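Local coordinates for uncharacterized protein (Parabacteroides merdae ATCC 43184, PDB 4OPW) that is of unknown function but, as a putative adhesin with a beta-solenoid head domain, probably takes part in cell adhesion, at residues D31-Q36 against N98-S103; T46-L51 against H75-I80; G185-E190 against H204-L209. One frame throughout, in Å; residues are numbered along the deposited sequence. Where two conformers were deposited one is given.

From the N terminus, the chain first lays down residues 31-36; 98-103 comes back beside them 61 residues later and closes contact 1. Contact 2 opens and closes within that excursion: 46-51 meets 75-80, with 23 residues between them. Contacts 1 and 2 touch, through a salt bridge from Asp31 to Lys78 and packing of Ile80 on Asn33. Contact 3 follows in series, joining 185-190 to 204-209 over a much shorter gap. Its centre lies about 29 Å from that of contact 1 and about 45 Å from that of contact 2. Contact 2 ties the irregular N-terminal end together, while contacts 1 and 3 join neighbouring parallel strands along the body.

Contact 1. Residues D31-Q36 against N98-S103; sequences DFNYEQ and NFIANS
Phe32 N gives to Asn98 O at 2.7 Å, and Phe32 O takes Ile100 N. Tyr34 repeats the pattern with Ile100 O and Asn102 N, and 31-36 and 98-101 lie side by side as parallel strands. Beyond the end of strand 98-101 a side chain takes over: Ser103 OG accepts Gln36 N at 2.8 Å in a nearly straight bond.

The apolar contacts lie on the buried face. Phe32 and Phe99 point the same way, their planes 32° apart, and CD1 of Phe32 meets CE1 of Phe99 at 3.6 Å. Phe99 CG stands anti to the backbone N (chi1 -180°), and its CZ reaches Tyr34 CB at 3.7 Å. Ile24 and Phe26 of strand 23-27 also pack on these rings. This is the strand stacking of a beta-solenoid, probably right-handed as in the pectate-lyase-like clan.

Mostly polar groups occupy the other face, with Ile100 beside Asn33. In the conformer given, Asn98 ND2 donates to Asp31 OD1 at 2.8 Å, bent to 141° and tilted from the amide plane. Asp31 OD2 pairs with Lys78. One water links Asn33 OD1 to Asn102 ND2, and another, less certainly, links that nitrogen to Glu35 OE2.

Contact 2. Residues T46-L51 against H75-I80; sequences TVDENL and HFTKFI
Asp48 and Thr77 make the main side-chain contact, crossing at about a right angle. Asp48 CG lies beside its own backbone N (chi1 -54°), and the carboxylate faces Thr77 with both oxygens. OD1 uses its syn lone pair to take Thr77 N at 2.8 Å, in a nearly straight bond. OD2 accepts the hydroxyl of Thr77, with OG1 2.6 Å away on the syn side but 25° out of the carboxylate plane. OD2 also receives Gly9 N. Three bonds therefore grip this buried carboxylate and fix its rotation.

Leu51 meets Phe76 next to this pair. Its CD1 sits 3.6 Å from Phe76 CB. Phe76 CG sits between its backbone N and carbonyl carbon (chi1 60°), which turns the ring from Leu51 and puts its edge toward Lys78 CA. Val47 CG2, anti to its backbone N, comes within 3.5 Å of Lys78 O.

At the other end, Thr46 and Ile80 form one antiparallel hydrogen-bonded pair. Thr46 N binds Ile80 O and Ile80 N binds Thr46 O, each at 2.9 Å. Their CB atoms lie 3.9 Å apart on the same face. Thr46 OG1 turns to Thr13 and to a water. An aspartate holding the backbone N and hydroxyl of a threonine across two loops here ties together the irregular N-terminal end of the beta-solenoid, where strands 42-46 and 80-85 pair antiparallel.

Contact 3. Residues G185-E190 against H204-L209; sequences GVAVPE and HPTDNL. With EDO (1,2-ethanediol), chain D.
Val188 meets His204 and Thr206 through its backbone, in the parallel strand pairing that joins neighbouring coils of a beta-solenoid. Val188 N gives to His204 O at 3.1 Å, and Val188 O takes Thr206 N at 2.8 Å. In the second bond the donor stands well above the carbonyl plane, 46° out of it. The chain turns a corner here in both segments, at Pro189 and Glu190 and at Thr206 and Asp207. The register slips by one residue between Val188 and Glu190, making a beta bulge. Pro189 O bridges the slip. It accepts Asn208 N at 2.8 Å, nearly straight, and Asp207 N more weakly.

These backbone bonds at Val188 and Pro189 are the tight part of the contact, and Pro205 CA also comes to 3.1 Å from Val188 O. On the inner side Val188 packs on Ala171 and Tyr173 of strand 170-177, and Pro205 on Val191. A water on this side joins Val186 O to His204 N, bridging the strands where they have no direct bond.

The outer side is looser. The His204 ring stands anti to the backbone N (chi1 180°), which lays CD2 3.7 Å from Ala187 CB. Thr206 CG2 sits over one face of the same ring, offset toward the rim. His204 ND1 is bonded to Lys222 O.

Two carboxylates meet at the far end. In the conformer given, Glu190 bends at CG and brings OE2 to 2.9 Å from Asp207 OD2, with the planes 61° apart. This like-charge approach is doubtful, because Glu190 has a second conformer.

A molecule of 1,2-ethanediol, probably from the crystallisation liquor, rests by the corner, its O2 hydrogen-bonded to Thr206 OG1 at 2.7 Å.

Contact 1. Residues D31-Q36 against N98-S103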
# COMPACT_ATOMS: atom_id res chain seq x y z
N ASP A 31 -10.36 -9.73 0.59
CA ASP A 31 -9.11 -10.24 0.07
C ASP A 31 -9.07 -9.89 -1.40
O ASP A 31 -9.78 -10.52 -2.18
CB ASP A 31 -9.03 -11.76 0.30
CG ASP A 31 -9.08 -12.05 1.79
OD1 ASP A 31 -8.14 -11.63 2.50
OD2 ASP A 31 -10.15 -12.52 2.27
N PHE A 32 -8.32 -8.85 -1.78
CA PHE A 32 -8.29 -8.37 -3.16
C PHE A 32 -7.00 -8.80 -3.86
O PHE A 32 -5.91 -8.35 -3.48
CB PHE A 32 -8.46 -6.83 -3.19
CG PHE A 32 -8.88 -6.25 -4.53
CD1 PHE A 32 -8.02 -6.30 -5.63
CD2 PHE A 32 -10.08 -5.55 -4.66
CE1 PHE A 32 -8.40 -5.76 -6.86
CE2 PHE A 32 -10.46 -5.01 -5.89
CZ PHE A 32 -9.61 -5.10 -6.98
N ASN A 33 -7.12 -9.69 -4.86
CA ASN A 33 -6.01 -10.26 -5.62
C ASN A 33 -5.97 -9.65 -7.00
O ASN A 33 -6.93 -9.78 -7.77
CB ASN A 33 -6.15 -11.80 -5.67
CG ASN A 33 -6.06 -12.39 -4.28
OD1 ASN A 33 -5.13 -12.08 -3.52
ND2 ASN A 33 -7.08 -13.12 -3.83
N TYR A 34 -4.87 -8.97 -7.31
CA TYR A 34 -4.73 -8.25 -8.56
C TYR A 34 -3.55 -8.72 -9.38
O TYR A 34 -2.48 -9.04 -8.85
CB TYR A 34 -4.56 -6.72 -8.27
CG TYR A 34 -4.25 -5.90 -9.50
CD1 TYR A 34 -5.27 -5.49 -10.36
CD2 TYR A 34 -2.94 -5.60 -9.85
CE1 TYR A 34 -4.98 -4.84 -11.56
CE2 TYR A 34 -2.64 -4.94 -11.04
CZ TYR A 34 -3.66 -4.55 -11.89
OH TYR A 34 -3.33 -3.91 -13.05
N GLU A 35 -3.74 -8.71 -10.70
CA GLU A 35 -2.66 -8.99 -11.63
C GLU A 35 -2.71 -7.98 -12.77
O GLU A 35 -3.80 -7.62 -13.23
CB GLU A 35 -2.71 -10.44 -12.15
CG GLU A 35 -2.14 -11.45 -11.17
CD GLU A 35 -2.31 -12.92 -11.54
OE1 GLU A 35 -2.11 -13.26 -12.72
OE2 GLU A 35 -2.60 -13.73 -10.63
N GLN A 36 -1.55 -7.51 -13.18
CA GLN A 36 -1.42 -6.58 -14.31
C GLN A 36 -1.14 -7.42 -15.55
O GLN A 36 -0.14 -8.15 -15.59
CB GLN A 36 -0.34 -5.51 -14.07
CG GLN A 36 -0.45 -4.34 -15.06
CD GLN A 36 0.72 -3.37 -15.05
OE1 GLN A 36 1.56 -3.36 -14.15
NE2 GLN A 36 0.80 -2.51 -16.06
N ASN A 98 -7.08 -6.93 2.55
CA ASN A 98 -5.83 -7.52 2.11
C ASN A 98 -5.72 -7.21 0.61
O ASN A 98 -6.58 -7.65 -0.16
CB ASN A 98 -5.79 -9.04 2.38
CG ASN A 98 -5.66 -9.47 3.82
OD1 ASN A 98 -5.16 -8.75 4.70
ND2 ASN A 98 -6.05 -10.71 4.09
N PHE A 99 -4.76 -6.36 0.21
CA PHE A 99 -4.52 -6.12 -1.22
C PHE A 99 -3.23 -6.83 -1.59
O PHE A 99 -2.19 -6.59 -0.98
CB PHE A 99 -4.44 -4.62 -1.59
CG PHE A 99 -4.19 -4.44 -3.07
CD1 PHE A 99 -5.25 -4.42 -3.98
CD2 PHE A 99 -2.89 -4.29 -3.57
CE1 PHE A 99 -5.02 -4.26 -5.35
CE2 PHE A 99 -2.67 -4.11 -4.94
CZ PHE A 99 -3.73 -4.13 -5.83
N ILE A 100 -3.30 -7.74 -2.57
CA ILE A 100 -2.12 -8.46 -3.03
C ILE A 100 -1.95 -8.29 -4.54
O ILE A 100 -2.87 -8.62 -5.29
CB ILE A 100 -2.16 -9.98 -2.66
CG1 ILE A 100 -2.22 -10.22 -1.12
CG2 ILE A 100 -0.97 -10.71 -3.28
CD1 ILE A 100 -2.46 -11.70 -0.71
N ALA A 101 -0.77 -7.82 -4.98
CA ALA A 101 -0.43 -7.76 -6.41
C ALA A 101 0.42 -9.00 -6.70
O ALA A 101 1.52 -9.14 -6.14
CB ALA A 101 0.30 -6.47 -6.74
N ASN A 102 -0.12 -9.93 -7.51
CA ASN A 102 0.53 -11.21 -7.85
C ASN A 102 1.23 -11.20 -9.20
O ASN A 102 1.44 -12.25 -9.83
CB ASN A 102 -0.49 -12.33 -7.81
CG ASN A 102 -0.82 -12.74 -6.40
OD1 ASN A 102 0.07 -12.93 -5.57
ND2 ASN A 102 -2.10 -12.84 -6.10
N SER A 103 1.58 -10.01 -9.66
CA SER A 103 2.31 -9.82 -10.91
C SER A 103 3.28 -8.70 -10.75
O SER A 103 3.06 -7.85 -9.87
CB SER A 103 1.32 -9.48 -12.03
OG SER A 103 0.90 -8.12 -11.91
O HOH W 1 -5.70 -10.76 -0.87
O HOH W 2 -3.19 -13.85 -3.52
O HOH W 3 -4.15 -13.11 -8.42

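Contact 2. Residues T46-L51 against H75-I80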
# COMPACT_ATOMS: atom_id res chain seq x y z
N THR A 46 -15.88 -14.21 -4.69
CA THR A 46 -16.25 -15.28 -3.77
C THR A 46 -16.87 -14.62 -2.53
O THR A 46 -16.21 -13.82 -1.86
CB THR A 46 -15.07 -16.20 -3.41
OG1 THR A 46 -14.49 -16.69 -4.60
CG2 THR A 46 -15.49 -17.38 -2.53
N VAL A 47 -18.12 -14.97 -2.23
CA VAL A 47 -18.82 -14.45 -1.06
C VAL A 47 -19.96 -15.43 -0.75
O VAL A 47 -20.24 -16.31 -1.57
CB VAL A 47 -19.31 -12.97 -1.32
CG1 VAL A 47 -20.49 -12.92 -2.31
CG2 VAL A 47 -19.64 -12.24 -0.02
N ASP A 48 -20.63 -15.31 0.41
CA ASP A 48 -21.77 -16.20 0.70
C ASP A 48 -22.72 -16.14 -0.49
O ASP A 48 -22.96 -15.05 -1.02
CB ASP A 48 -22.48 -15.79 1.99
CG ASP A 48 -21.53 -15.70 3.16
OD1 ASP A 48 -20.63 -14.84 3.13
OD2 ASP A 48 -21.77 -16.40 4.16
N GLU A 49 -23.21 -17.29 -0.95
CA GLU A 49 -24.03 -17.33 -2.17
C GLU A 49 -25.20 -16.33 -2.17
O GLU A 49 -25.46 -15.71 -3.20
CB GLU A 49 -24.55 -18.76 -2.44
CG GLU A 49 -25.24 -19.41 -1.25
CD GLU A 49 -25.74 -20.82 -1.48
OE1 GLU A 49 -25.17 -21.54 -2.33
OE2 GLU A 49 -26.73 -21.19 -0.82
N ASN A 50 -25.89 -16.14 -1.00
CA ASN A 50 -27.05 -15.23 -0.93
C ASN A 50 -26.64 -13.75 -0.94
O ASN A 50 -27.52 -12.88 -1.04
CB ASN A 50 -27.89 -15.54 0.33
CG ASN A 50 -27.15 -15.25 1.62
OD1 ASN A 50 -26.01 -15.68 1.82
ND2 ASN A 50 -27.74 -14.43 2.49
N LEU A 51 -25.32 -13.44 -0.89
CA LEU A 51 -24.86 -12.05 -0.86
C LEU A 51 -24.43 -11.52 -2.24
O LEU A 51 -24.26 -10.30 -2.38
CB LEU A 51 -23.72 -11.87 0.17
CG LEU A 51 -24.13 -12.12 1.63
CD1 LEU A 51 -22.93 -11.89 2.56
CD2 LEU A 51 -25.29 -11.19 2.05
N HIS A 75 -23.08 -9.40 8.35
CA HIS A 75 -22.00 -10.38 8.41
C HIS A 75 -21.84 -11.11 7.10
O HIS A 75 -22.83 -11.46 6.45
CB HIS A 75 -22.25 -11.41 9.55
CG HIS A 75 -21.20 -12.49 9.63
ND1 HIS A 75 -21.41 -13.73 9.06
CD2 HIS A 75 -19.94 -12.43 10.12
CE1 HIS A 75 -20.30 -14.43 9.30
NE2 HIS A 75 -19.37 -13.68 9.92
N PHE A 76 -20.58 -11.34 6.71
CA PHE A 76 -20.26 -12.19 5.57
C PHE A 76 -19.16 -13.16 6.01
O PHE A 76 -18.39 -12.85 6.93
CB PHE A 76 -19.86 -11.38 4.32
CG PHE A 76 -18.67 -10.49 4.49
CD1 PHE A 76 -17.38 -10.97 4.26
CD2 PHE A 76 -18.82 -9.16 4.91
CE1 PHE A 76 -16.26 -10.15 4.44
CE2 PHE A 76 -17.70 -8.34 5.08
CZ PHE A 76 -16.43 -8.84 4.84
N THR A 77 -19.11 -14.33 5.38
CA THR A 77 -18.13 -15.37 5.77
C THR A 77 -16.71 -15.01 5.27
O THR A 77 -15.75 -15.07 6.03
CB THR A 77 -18.62 -16.73 5.23
OG1 THR A 77 -19.90 -17.01 5.82
CG2 THR A 77 -17.63 -17.89 5.55
N LYS A 78 -16.62 -14.65 3.99
CA LYS A 78 -15.37 -14.24 3.35
C LYS A 78 -15.76 -13.48 2.11
O LYS A 78 -16.86 -13.67 1.59
CB LYS A 78 -14.51 -15.49 3.01
CG LYS A 78 -13.04 -15.17 2.66
CD LYS A 78 -12.14 -16.36 2.89
CE LYS A 78 -10.71 -16.09 2.50
NZ LYS A 78 -10.06 -15.05 3.35
N PHE A 79 -14.88 -12.57 1.66
CA PHE A 79 -15.15 -11.76 0.47
C PHE A 79 -13.83 -11.68 -0.30
O PHE A 79 -12.89 -10.99 0.13
CB PHE A 79 -15.71 -10.39 0.88
CG PHE A 79 -16.30 -9.48 -0.18
CD1 PHE A 79 -15.91 -9.57 -1.51
CD2 PHE A 79 -17.18 -8.46 0.18
CE1 PHE A 79 -16.44 -8.71 -2.47
CE2 PHE A 79 -17.71 -7.60 -0.78
CZ PHE A 79 -17.34 -7.73 -2.10
N ILE A 80 -13.72 -12.46 -1.39
CA ILE A 80 -12.51 -12.52 -2.21
C ILE A 80 -12.79 -11.90 -3.57
O ILE A 80 -13.80 -12.20 -4.20
CB ILE A 80 -11.97 -13.98 -2.38
CG1 ILE A 80 -11.86 -14.74 -1.03
CG2 ILE A 80 -10.61 -13.99 -3.15
CD1 ILE A 80 -11.54 -16.27 -1.21
O HOH W 4 -12.94 -14.89 -5.91

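Contact 3. Residues G185-E190 against H204-L209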
# COMPACT_ATOMS: atom_id res chain seq x y z
N GLY A 185 17.08 -2.32 2.62
CA GLY A 185 17.23 -3.03 1.34
C GLY A 185 17.15 -2.17 0.09
O GLY A 185 17.44 -2.67 -1.01
N VAL A 186 16.72 -0.90 0.21
CA VAL A 186 16.57 -0.03 -0.95
C VAL A 186 17.73 0.99 -0.98
O VAL A 186 17.79 1.90 -0.15
CB VAL A 186 15.18 0.67 -1.00
CG1 VAL A 186 15.08 1.61 -2.21
CG2 VAL A 186 14.06 -0.37 -1.05
N ALA A 187 18.62 0.84 -1.97
CA ALA A 187 19.73 1.76 -2.14
C ALA A 187 19.25 3.02 -2.87
O ALA A 187 18.64 2.94 -3.95
CB ALA A 187 20.87 1.11 -2.90
N VAL A 188 19.51 4.19 -2.26
CA VAL A 188 19.09 5.48 -2.80
C VAL A 188 20.23 6.50 -2.69
O VAL A 188 20.59 6.81 -1.56
CB VAL A 188 17.83 6.06 -2.10
CG1 VAL A 188 17.34 7.32 -2.82
CG2 VAL A 188 16.71 5.03 -1.94
N PRO A 189 20.68 7.17 -3.77
CA PRO A 189 21.74 8.18 -3.62
C PRO A 189 21.33 9.42 -2.79
O PRO A 189 22.09 9.81 -1.90
CB PRO A 189 22.07 8.58 -5.07
CG PRO A 189 21.61 7.44 -5.90
CD PRO A 189 20.37 6.94 -5.20
N GLU A 190 20.13 10.00 -3.04
CA GLU A 190 19.66 11.22 -2.36
C GLU A 190 18.45 10.92 -1.48
O GLU A 190 17.36 10.65 -1.99
CB GLU A 190 19.29 12.31 -3.38
CG GLU A 190 20.43 12.80 -4.26
CD GLU A 190 21.62 13.38 -3.52
OE1 GLU A 190 21.42 14.25 -2.64
OE2 GLU A 190 22.75 12.95 -3.82
N HIS A 204 18.83 3.37 3.53
CA HIS A 204 20.13 3.08 2.91
C HIS A 204 20.51 4.18 1.88
O HIS A 204 20.48 3.95 0.67
CB HIS A 204 20.12 1.66 2.29
CG HIS A 204 21.39 1.24 1.61
ND1 HIS A 204 22.62 1.76 1.96
CD2 HIS A 204 21.58 0.31 0.64
CE1 HIS A 204 23.50 1.18 1.17
NE2 HIS A 204 22.92 0.29 0.36
N PRO A 205 20.86 5.40 2.38
CA PRO A 205 21.35 6.46 1.47
C PRO A 205 22.75 6.09 0.97
O PRO A 205 23.53 5.55 1.74
CB PRO A 205 21.38 7.72 2.35
CG PRO A 205 20.96 7.30 3.71
CD PRO A 205 21.00 5.81 3.79
N THR A 206 23.06 6.31 -0.32
CA THR A 206 24.38 5.93 -0.85
C THR A 206 25.22 7.15 -1.24
O THR A 206 26.37 6.99 -1.68
CB THR A 206 24.26 4.93 -2.01
OG1 THR A 206 23.59 5.56 -3.10
CG2 THR A 206 23.58 3.62 -1.60
N ASP A 207 24.69 8.38 -1.05
CA ASP A 207 25.49 9.56 -1.35
C ASP A 207 25.23 10.66 -0.33
O ASP A 207 26.18 11.14 0.31
CB ASP A 207 25.24 10.08 -2.78
CG ASP A 207 26.09 11.29 -3.13
OD1 ASP A 207 27.33 11.18 -3.06
OD2 ASP A 207 25.51 12.36 -3.40
N ASN A 208 23.95 11.07 -0.17
CA ASN A 208 23.61 12.12 0.79
C ASN A 208 22.32 11.84 1.51
O ASN A 208 21.36 11.33 0.91
CB ASN A 208 23.53 13.48 0.12
CG ASN A 208 23.70 14.62 1.09
OD1 ASN A 208 24.81 14.90 1.56
ND2 ASN A 208 22.61 15.28 1.41
N LEU A 209 22.30 12.21 2.78
CA LEU A 209 21.14 12.08 3.65
C LEU A 209 20.88 13.38 4.38
O LEU A 209 21.77 13.90 5.05
CB LEU A 209 21.34 10.94 4.68
CG LEU A 209 20.33 10.90 5.85
CD1 LEU A 209 18.91 10.58 5.37
CD2 LEU A 209 20.79 9.94 6.97
C1 EDO D . 24.52 1.96 -4.91
O1 EDO D . 23.98 0.87 -4.18
C2 EDO D . 23.40 2.69 -5.67
O2 EDO D . 22.85 3.73 -4.87
O HOH W 5 16.43 3.22 1.84